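Local coordinates for Lactamase_B domain-containing protein (Bacillus lehensis G1, PDB 7EV5) that probably hydrolyses beta-lactams and glyoxalase II-type thioesters as a dual-activity, two-zinc hydrolase of the metallo-beta-lactamase fold, at residues I26-I37 with H59-F70; D150-G158 with E200-T208. All blocks are in the same frame, centred on the assembly; numbering follows the deposited sequence.

Contact 1: I26-I37 with H59-F70; sequences IFDPGGDAEALI and HIGAVDAVRDTF. With ZN (zinc ion), chain C.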
loop_
_atom_site.group_PDB
_atom_site.type_symbol
_atom_site.label_atom_id
_atom_site.label_comp_id
_atom_site.label_asym_id
_atom_site.label_seq_id
_atom_site.Cartn_x
_atom_site.Cartn_y
_atom_site.Cartn_z
ATOM N N ILE A 26 -0.953 -2.701 -9.505
ATOM C CA ILE A 26 -1.984 -2.060 -8.693
ATOM C C ILE A 26 -1.579 -2.176 -7.232
ATOM O O ILE A 26 -1.239 -3.271 -6.776
ATOM C CB ILE A 26 -3.351 -2.729 -8.914
ATOM C CG1 ILE A 26 -3.783 -2.638 -10.387
ATOM C CG2 ILE A 26 -4.384 -2.104 -7.985
ATOM C CD1 ILE A 26 -5.029 -3.468 -10.716
ATOM N N PHE A 27 -1.627 -1.059 -6.497
ATOM C CA PHE A 27 -1.381 -1.049 -5.057
ATOM C C PHE A 27 -2.660 -0.683 -4.328
ATOM O O PHE A 27 -3.332 0.281 -4.702
ATOM C CB PHE A 27 -0.319 -0.010 -4.692
ATOM C CG PHE A 27 1.018 -0.289 -5.289
ATOM C CD1 PHE A 27 1.977 -0.993 -4.586
ATOM C CD2 PHE A 27 1.309 0.128 -6.574
ATOM C CE1 PHE A 27 3.208 -1.259 -5.152
ATOM C CE2 PHE A 27 2.536 -0.146 -7.151
ATOM C CZ PHE A 27 3.486 -0.832 -6.435
ATOM N N ASP A 28 -2.979 -1.442 -3.285
ATOM C CA ASP A 28 -4.011 -1.080 -2.321
ATOM C C ASP A 28 -5.352 -0.657 -2.925
ATOM O O ASP A 28 -5.805 0.473 -2.706
ATOM C CB ASP A 28 -3.503 0.003 -1.374
ATOM C CG ASP A 28 -2.359 -0.457 -0.493
ATOM O OD1 ASP A 28 -1.891 -1.604 -0.629
ATOM O OD2 ASP A 28 -1.908 0.349 0.355
ATOM N N PRO A 29 -6.009 -1.531 -3.693
ATOM C CA PRO A 29 -7.357 -1.225 -4.192
ATOM C C PRO A 29 -8.399 -1.352 -3.087
ATOM O O PRO A 29 -8.872 -2.454 -2.791
ATOM C CB PRO A 29 -7.552 -2.272 -5.294
ATOM C CG PRO A 29 -6.770 -3.460 -4.833
ATOM C CD PRO A 29 -5.606 -2.913 -4.009
ATOM N N GLY A 30 -8.743 -0.222 -2.469
ATOM C CA GLY A 30 -9.402 -0.243 -1.179
ATOM C C GLY A 30 -10.915 -0.167 -1.181
ATOM O O GLY A 30 -11.551 -0.556 -0.202
ATOM N N GLY A 31 -11.489 0.338 -2.267
ATOM C CA GLY A 31 -12.925 0.534 -2.355
ATOM C C GLY A 31 -13.263 0.935 -3.771
ATOM O O GLY A 31 -12.397 0.972 -4.646
ATOM N N ASP A 32 -14.548 1.221 -3.986
ATOM C CA ASP A 32 -15.052 1.709 -5.273
ATOM C C ASP A 32 -14.420 0.945 -6.439
ATOM O O ASP A 32 -13.832 1.522 -7.359
ATOM C CB ASP A 32 -14.843 3.216 -5.391
ATOM C CG ASP A 32 -15.736 3.860 -6.424
ATOM O OD1 ASP A 32 -16.472 3.143 -7.137
ATOM O OD2 ASP A 32 -15.694 5.101 -6.520
ATOM N N ALA A 33 -14.529 -0.389 -6.375
ATOM C CA ALA A 33 -13.841 -1.245 -7.335
ATOM C C ALA A 33 -14.170 -0.861 -8.767
ATOM O O ALA A 33 -13.293 -0.871 -9.634
ATOM C CB ALA A 33 -14.208 -2.712 -7.098
ATOM N N GLU A 34 -15.430 -0.512 -9.029
ATOM C CA GLU A 34 -15.866 -0.250 -10.396
ATOM C C GLU A 34 -15.191 0.988 -10.971
ATOM O O GLU A 34 -14.869 1.024 -12.163
ATOM C CB GLU A 34 -17.392 -0.124 -10.437
ATOM C CG GLU A 34 -18.137 -1.418 -10.147
ATOM C CD GLU A 34 -18.021 -1.859 -8.701
ATOM O OE1 GLU A 34 -17.998 -0.986 -7.797
ATOM O OE2 GLU A 34 -17.948 -3.083 -8.474
ATOM N N ALA A 35 -14.950 2.005 -10.146
ATOM C CA ALA A 35 -14.222 3.174 -10.631
ATOM C C ALA A 35 -12.801 2.807 -11.039
ATOM O O ALA A 35 -12.288 3.298 -12.052
ATOM C CB ALA A 35 -14.200 4.264 -9.563
ATOM N N LEU A 36 -12.140 1.956 -10.249
ATOM C CA LEU A 36 -10.777 1.553 -10.574
ATOM C C LEU A 36 -10.746 0.627 -11.784
ATOM O O LEU A 36 -9.919 0.814 -12.685
ATOM C CB LEU A 36 -10.124 0.890 -9.362
ATOM C CG LEU A 36 -8.714 0.332 -9.606
ATOM C CD1 LEU A 36 -7.737 1.423 -9.990
ATOM C CD2 LEU A 36 -8.235 -0.406 -8.356
ATOM N N ILE A 37 -11.640 -0.371 -11.821
ATOM C CA ILE A 37 -11.651 -1.341 -12.919
ATOM C C ILE A 37 -11.969 -0.657 -14.242
ATOM O O ILE A 37 -11.288 -0.881 -15.252
ATOM C CB ILE A 37 -12.633 -2.492 -12.622
ATOM C CG1 ILE A 37 -12.077 -3.396 -11.521
ATOM C CG2 ILE A 37 -12.902 -3.316 -13.887
ATOM C CD1 ILE A 37 -13.137 -4.259 -10.862
ATOM N N HIS A 59 -7.744 -0.662 2.560
ATOM C CA HIS A 59 -6.808 -0.938 1.482
ATOM C C HIS A 59 -7.171 -2.164 0.661
ATOM O O HIS A 59 -6.475 -2.451 -0.323
ATOM C CB HIS A 59 -5.380 -1.074 2.046
ATOM C CG HIS A 59 -4.904 0.177 2.715
ATOM N ND1 HIS A 59 -3.913 0.986 2.198
ATOM C CD2 HIS A 59 -5.344 0.790 3.836
ATOM C CE1 HIS A 59 -3.758 2.040 2.983
ATOM N NE2 HIS A 59 -4.624 1.952 3.978
ATOM N N ILE A 60 -8.243 -2.886 1.010
ATOM C CA ILE A 60 -8.514 -4.202 0.437
ATOM C C ILE A 60 -9.929 -4.365 -0.093
ATOM O O ILE A 60 -10.252 -5.430 -0.627
ATOM C CB ILE A 60 -8.195 -5.350 1.412
ATOM C CG1 ILE A 60 -9.212 -5.330 2.562
ATOM C CG2 ILE A 60 -6.748 -5.255 1.892
ATOM C CD1 ILE A 60 -9.165 -6.554 3.450
ATOM N N GLY A 61 -10.790 -3.359 0.040
ATOM C CA GLY A 61 -12.201 -3.562 -0.266
ATOM C C GLY A 61 -12.490 -3.895 -1.715
ATOM O O GLY A 61 -13.504 -4.530 -2.012
ATOM N N ALA A 62 -11.613 -3.488 -2.632
ATOM C CA ALA A 62 -11.776 -3.780 -4.051
ATOM C C ALA A 62 -10.922 -4.955 -4.530
ATOM O O ALA A 62 -10.910 -5.246 -5.729
ATOM C CB ALA A 62 -11.474 -2.532 -4.878
ATOM N N VAL A 63 -10.226 -5.646 -3.621
ATOM C CA VAL A 63 -9.323 -6.724 -4.035
ATOM C C VAL A 63 -10.077 -7.827 -4.780
ATOM O O VAL A 63 -9.651 -8.257 -5.855
ATOM C CB VAL A 63 -8.533 -7.260 -2.827
ATOM C CG1 VAL A 63 -7.860 -8.581 -3.159
ATOM C CG2 VAL A 63 -7.484 -6.249 -2.396
ATOM N N ASP A 64 -11.197 -8.300 -4.222
ATOM C CA ASP A 64 -11.961 -9.383 -4.849
ATOM C C ASP A 64 -12.299 -9.042 -6.296
ATOM O O ASP A 64 -12.015 -9.815 -7.223
ATOM C CB ASP A 64 -13.275 -9.589 -4.085
ATOM C CG ASP A 64 -13.136 -10.469 -2.844
ATOM O OD1 ASP A 64 -12.221 -11.321 -2.778
ATOM O OD2 ASP A 64 -13.977 -10.310 -1.926
ATOM N N ALA A 65 -12.915 -7.882 -6.507
ATOM C CA ALA A 65 -13.385 -7.527 -7.840
ATOM C C ALA A 65 -12.223 -7.347 -8.805
ATOM O O ALA A 65 -12.278 -7.808 -9.947
ATOM C CB ALA A 65 -14.241 -6.265 -7.775
ATOM N N VAL A 66 -11.154 -6.689 -8.365
ATOM C CA VAL A 66 -10.005 -6.487 -9.238
ATOM C C VAL A 66 -9.327 -7.823 -9.544
ATOM O O VAL A 66 -9.009 -8.128 -10.702
ATOM C CB VAL A 66 -9.037 -5.460 -8.618
ATOM C CG1 VAL A 66 -7.784 -5.363 -9.439
ATOM C CG2 VAL A 66 -9.704 -4.092 -8.533
ATOM N N ARG A 67 -9.104 -8.640 -8.512
ATOM C CA ARG A 67 -8.490 -9.951 -8.707
ATOM C C ARG A 67 -9.320 -10.815 -9.653
ATOM O O ARG A 67 -8.781 -11.459 -10.561
ATOM C CB ARG A 67 -8.323 -10.628 -7.345
ATOM C CG ARG A 67 -7.687 -11.997 -7.353
ATOM C CD ARG A 67 -8.046 -12.732 -6.059
ATOM N NE ARG A 67 -9.471 -13.051 -6.010
ATOM C CZ ARG A 67 -10.290 -12.719 -5.016
ATOM N NH1 ARG A 67 -9.839 -12.059 -3.958
ATOM N NH2 ARG A 67 -11.571 -13.054 -5.078
ATOM N N ASP A 68 -10.642 -10.836 -9.454
ATOM C CA ASP A 68 -11.511 -11.672 -10.283
ATOM C C ASP A 68 -11.571 -11.163 -11.717
ATOM O O ASP A 68 -11.537 -11.957 -12.666
ATOM C CB ASP A 68 -12.921 -11.720 -9.685
ATOM C CG ASP A 68 -12.998 -12.529 -8.391
ATOM O OD1 ASP A 68 -12.040 -13.260 -8.063
ATOM O OD2 ASP A 68 -14.043 -12.437 -7.708
ATOM N N THR A 69 -11.675 -9.842 -11.895
ATOM C CA THR A 69 -11.812 -9.270 -13.232
ATOM C C THR A 69 -10.582 -9.534 -14.088
ATOM O O THR A 69 -10.703 -9.861 -15.273
ATOM C CB THR A 69 -12.056 -7.764 -13.128
ATOM O OG1 THR A 69 -13.307 -7.527 -12.478
ATOM C CG2 THR A 69 -12.069 -7.115 -14.508
ATOM N N PHE A 70 -9.387 -9.387 -13.512
ATOM C CA PHE A 70 -8.156 -9.421 -14.285
ATOM C C PHE A 70 -7.354 -10.705 -14.128
ATOM O O PHE A 70 -6.344 -10.868 -14.827
ATOM C CB PHE A 70 -7.270 -8.211 -13.948
ATOM C CG PHE A 70 -7.878 -6.892 -14.327
ATOM C CD1 PHE A 70 -7.943 -6.499 -15.658
ATOM C CD2 PHE A 70 -8.376 -6.039 -13.354
ATOM C CE1 PHE A 70 -8.501 -5.282 -16.001
ATOM C CE2 PHE A 70 -8.936 -4.826 -13.691
ATOM C CZ PHE A 70 -9.003 -4.446 -15.017
HETATM ZN ZN ZN C . -5.098 3.247 5.503
HETATM O O HOH W 1 -5.412 2.016 7.049
#
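With CG anti to the carbonyl carbon in both Asp28 (chi1 -65°) and His59 (chi1 -61°), the two side chains run side by side in the same direction and their polar ends meet at the edge of the imidazole. In this metallo-beta-lactamase fold Asp28 is the second-shell partner of a first-shell histidine: His59 ND1 gives its hydrogen to Asp28 OD2 (2.8 Å) while NE2 of the same ring holds a zinc ion at 2.1 Å. The carboxylate stands nearly perpendicular to the ring and is met from above its plane. Asp28 OD2 is also hydrogen-bonded to Thr53 OG1, so the oxygen that, together with the zinc ion, holds the imidazole in its orientation is itself positioned. Behind the site the backbones interlock, Ala62 N reaching Pro29 O at 2.9 Å and Gly61 N bonding weakly to Gly30 O. The axes of segment 33-37, the start of helix 33-42, and helix 63-70 run at 37° to each other, with Ala33 CB close against both Ala62 CB (3.5 Å) and Ala65 CB. One turn on, Ile37 enters as a knob among Ala65, Val66, Thr69 and Phe70. Val66 splits its branches, CG2 facing Ile37 CG1 and CG1 touching Ile26 CD1 at 3.6 Å.

Contact 2: D150-G158 with E200-T208; sequences DVLFQQSIG and EMDHNPFLT. With ZN (zinc ion), chain C.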
loop_
_atom_site.group_PDB
_atom_site.type_symbol
_atom_site.label_atom_id
_atom_site.label_comp_id
_atom_site.label_asym_id
_atom_site.label_seq_id
_atom_site.Cartn_x
_atom_site.Cartn_y
_atom_site.Cartn_z
ATOM N N ASP A 150 0.748 3.228 5.040
ATOM C CA ASP A 150 0.333 4.141 6.097
ATOM C C ASP A 150 1.442 4.419 7.101
ATOM O O ASP A 150 1.157 4.733 8.254
ATOM C CB ASP A 150 -0.931 3.631 6.793
ATOM C CG ASP A 150 -2.162 3.680 5.896
ATOM O OD1 ASP A 150 -2.036 4.058 4.714
ATOM O OD2 ASP A 150 -3.250 3.299 6.382
ATOM N N VAL A 151 2.699 4.350 6.675
ATOM C CA VAL A 151 3.803 4.631 7.587
ATOM C C VAL A 151 4.036 6.133 7.718
ATOM O O VAL A 151 4.132 6.672 8.829
ATOM C CB VAL A 151 5.061 3.890 7.098
ATOM C CG1 VAL A 151 6.272 4.316 7.892
ATOM C CG2 VAL A 151 4.855 2.382 7.213
ATOM N N LEU A 152 4.136 6.823 6.584
ATOM C CA LEU A 152 4.568 8.214 6.520
ATOM C C LEU A 152 3.636 8.955 5.579
ATOM O O LEU A 152 3.457 8.540 4.430
ATOM C CB LEU A 152 6.006 8.300 5.989
ATOM C CG LEU A 152 6.596 9.690 5.755
ATOM C CD1 LEU A 152 6.672 10.483 7.060
ATOM C CD2 LEU A 152 7.956 9.603 5.086
ATOM N N PHE A 153 3.046 10.048 6.053
ATOM C CA PHE A 153 2.179 10.868 5.224
ATOM C C PHE A 153 2.802 12.244 5.080
ATOM O O PHE A 153 3.790 12.579 5.737
ATOM C CB PHE A 153 0.803 11.041 5.875
ATOM C CG PHE A 153 0.124 9.748 6.240
ATOM C CD1 PHE A 153 -0.227 8.824 5.261
ATOM C CD2 PHE A 153 -0.199 9.466 7.561
ATOM C CE1 PHE A 153 -0.878 7.634 5.603
ATOM C CE2 PHE A 153 -0.847 8.282 7.907
ATOM C CZ PHE A 153 -1.185 7.358 6.926
ATOM N N GLN A 154 2.213 13.053 4.207
ATOM C CA GLN A 154 2.562 14.465 4.160
ATOM C C GLN A 154 2.113 15.112 5.463
ATOM O O GLN A 154 0.917 15.163 5.758
ATOM C CB GLN A 154 1.866 15.119 2.973
ATOM C CG GLN A 154 2.287 16.557 2.744
ATOM C CD GLN A 154 1.395 17.248 1.744
ATOM O OE1 GLN A 154 0.203 17.452 1.993
ATOM N NE2 GLN A 154 1.956 17.588 0.588
ATOM N N GLN A 155 3.075 15.562 6.268
ATOM C CA GLN A 155 2.851 16.279 7.528
ATOM C C GLN A 155 2.373 15.419 8.697
ATOM O O GLN A 155 2.063 15.971 9.761
ATOM C CB GLN A 155 1.932 17.501 7.370
ATOM C CG GLN A 155 2.559 18.664 6.629
ATOM C CD GLN A 155 3.694 19.285 7.413
ATOM O OE1 GLN A 155 4.850 19.238 6.995
ATOM N NE2 GLN A 155 3.371 19.863 8.562
ATOM N N SER A 156 2.308 14.098 8.560
ATOM C CA SER A 156 1.945 13.260 9.697
ATOM C C SER A 156 2.525 11.872 9.477
ATOM O O SER A 156 3.193 11.609 8.476
ATOM C CB SER A 156 0.430 13.209 9.946
ATOM O OG SER A 156 -0.267 12.550 8.902
ATOM N N ILE A 157 2.278 10.988 10.444
ATOM C CA ILE A 157 2.728 9.605 10.377
ATOM C C ILE A 157 1.551 8.689 10.694
ATOM O O ILE A 157 0.499 9.123 11.166
ATOM C CB ILE A 157 3.939 9.315 11.291
ATOM C CG1 ILE A 157 3.577 9.511 12.766
ATOM C CG2 ILE A 157 5.120 10.195 10.908
ATOM C CD1 ILE A 157 4.724 9.165 13.704
ATOM N N GLY A 158 1.735 7.400 10.416
ATOM C CA GLY A 158 0.652 6.457 10.612
ATOM C C GLY A 158 0.188 6.373 12.054
ATOM O O GLY A 158 0.974 6.470 13.004
ATOM N N GLU A 200 9.583 15.687 3.859
ATOM C CA GLU A 200 9.148 15.251 5.183
ATOM C C GLU A 200 10.290 15.334 6.187
ATOM O O GLU A 200 10.079 15.696 7.350
ATOM C CB GLU A 200 8.549 13.845 5.122
ATOM C CG GLU A 200 7.246 13.775 4.321
ATOM C CD GLU A 200 6.277 14.885 4.673
ATOM O OE1 GLU A 200 5.940 15.026 5.863
ATOM O OE2 GLU A 200 5.840 15.612 3.752
ATOM N N MET A 201 11.505 15.002 5.749
ATOM C CA MET A 201 12.674 15.146 6.612
ATOM C C MET A 201 12.802 16.575 7.126
ATOM O O MET A 201 13.164 16.797 8.286
ATOM C CB MET A 201 13.923 14.738 5.830
ATOM C CG MET A 201 15.225 14.714 6.620
ATOM S SD MET A 201 16.575 14.060 5.615
ATOM C CE MET A 201 15.693 12.859 4.618
ATOM N N ASP A 202 12.503 17.553 6.278
ATOM C CA ASP A 202 12.674 18.951 6.637
ATOM C C ASP A 202 11.466 19.564 7.334
ATOM O O ASP A 202 11.629 20.556 8.052
ATOM C CB ASP A 202 13.006 19.772 5.389
ATOM C CG ASP A 202 14.333 19.380 4.771
ATOM O OD1 ASP A 202 15.127 18.686 5.447
ATOM O OD2 ASP A 202 14.582 19.763 3.608
ATOM N N HIS A 203 10.264 19.014 7.151
ATOM C CA HIS A 203 9.075 19.723 7.609
ATOM C C HIS A 203 8.029 18.892 8.341
ATOM O O HIS A 203 7.083 19.485 8.867
ATOM C CB HIS A 203 8.401 20.468 6.444
ATOM C CG HIS A 203 9.359 21.215 5.568
ATOM N ND1 HIS A 203 10.220 22.176 6.054
ATOM C CD2 HIS A 203 9.591 21.142 4.236
ATOM C CE1 HIS A 203 10.943 22.661 5.060
ATOM N NE2 HIS A 203 10.580 22.051 3.945
ATOM N N ASN A 204 8.140 17.569 8.397
ATOM C CA ASN A 204 7.150 16.774 9.118
ATOM C C ASN A 204 7.340 16.985 10.615
ATOM O O ASN A 204 8.409 16.654 11.144
ATOM C CB ASN A 204 7.308 15.293 8.769
ATOM C CG ASN A 204 6.157 14.439 9.281
ATOM O OD1 ASN A 204 5.828 14.461 10.464
ATOM N ND2 ASN A 204 5.553 13.653 8.383
ATOM N N PRO A 205 6.342 17.510 11.332
ATOM C CA PRO A 205 6.546 17.833 12.754
ATOM C C PRO A 205 6.739 16.622 13.646
ATOM O O PRO A 205 7.245 16.776 14.766
ATOM C CB PRO A 205 5.278 18.613 13.127
ATOM C CG PRO A 205 4.257 18.166 12.137
ATOM C CD PRO A 205 4.998 17.883 10.862
ATOM N N PHE A 206 6.361 15.428 13.199
ATOM C CA PHE A 206 6.552 14.212 13.976
ATOM C C PHE A 206 7.927 13.589 13.770
ATOM O O PHE A 206 8.214 12.544 14.367
ATOM C CB PHE A 206 5.461 13.190 13.641
ATOM C CG PHE A 206 4.066 13.713 13.818
ATOM C CD1 PHE A 206 3.369 13.480 14.992
ATOM C CD2 PHE A 206 3.447 14.429 12.808
ATOM C CE1 PHE A 206 2.083 13.957 15.161
ATOM C CE2 PHE A 206 2.159 14.914 12.972
ATOM C CZ PHE A 206 1.477 14.675 14.149
ATOM N N LEU A 207 8.786 14.205 12.957
ATOM C CA LEU A 207 10.084 13.633 12.619
ATOM C C LEU A 207 11.269 14.381 13.215
ATOM O O LEU A 207 12.412 13.958 13.007
ATOM C CB LEU A 207 10.243 13.500 11.099
ATOM C CG LEU A 207 9.275 12.525 10.422
ATOM C CD1 LEU A 207 9.785 12.132 9.051
ATOM C CD2 LEU A 207 9.036 11.297 11.295
ATOM N N THR A 208 11.045 15.476 13.936
ATOM C CA THR A 208 12.126 16.079 14.709
ATOM C C THR A 208 12.390 15.209 15.931
ATOM O O THR A 208 11.506 15.033 16.777
ATOM C CB THR A 208 11.751 17.498 15.136
ATOM O OG1 THR A 208 10.950 18.118 14.123
ATOM C CG2 THR A 208 13.006 18.335 15.367
HETATM ZN ZN ZN C . -5.098 3.247 5.503
HETATM O O HOH W 1 -5.412 2.016 7.049
#
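Glu200, in helix 197-203, reaches the 150-158 hairpin through a chain bent at chi2 (-46°), which brings OE1 to Gln155 N at 2.9 Å in a nearly straight bond (168°). OE1 is met there from above the carboxylate plane, and its anti side takes a second hydrogen from Asn204 ND2; OE2 bonds to Thr195 instead. Asn204 makes the second polar link between the segments. Asn204 ND2 also donates to Ser156 O (3.1 Å), which lies in the amide plane, although the donor stands above the carbonyl plane. Phe153 N reaches the same oxygen from the opposite face, as part of the small antiparallel hairpin 152-157 that follows the zinc ligand Asp150. With Glu200 OE1 and Ser156 O as its two acceptors, the amide of Asn204 uses both hydrogens, while Asn204 OD1 accepts from Phe206 N at 2.9 Å to close an Asx turn. Pro205 CD lies near Gln155 O. Phe206 turns the edge of its ring to Gln155 O, which lies 3.4 Å from CE2, and its CB meets Ile157 CG2 and CD1. Leu207 then parts its methyls between the two arms of the hairpin, CD1 against Leu152 CD1 at 4.0 Å and CD2 against Ile157 CG2 at 4.1 Å.

How the contacts relate
Along the chain both segments of contact 1 precede those of contact 2, and their centres stand about 28 Å apart on opposite sides of the centre of the chain. Contact 1 belongs to the mixed sheet containing strand 23-27 and to helices 33-42 and 63-70; in contact 2, segment 150-158 continues from strand 145-149 of the other mixed sheet, and segment 200-208 brings in helix 197-203. They come together at the metal, where His59 NE2 and Asp150 OD2, 3.1 Å apart, bind the same zinc ion with Asp58, His191 and a water. Asp150 also bridges to the second zinc ion, held by His54, His56 and His131. Each half of the fold thus supplies ligands to the zinc site at the edge of the sandwich, where the loops of the two halves meet.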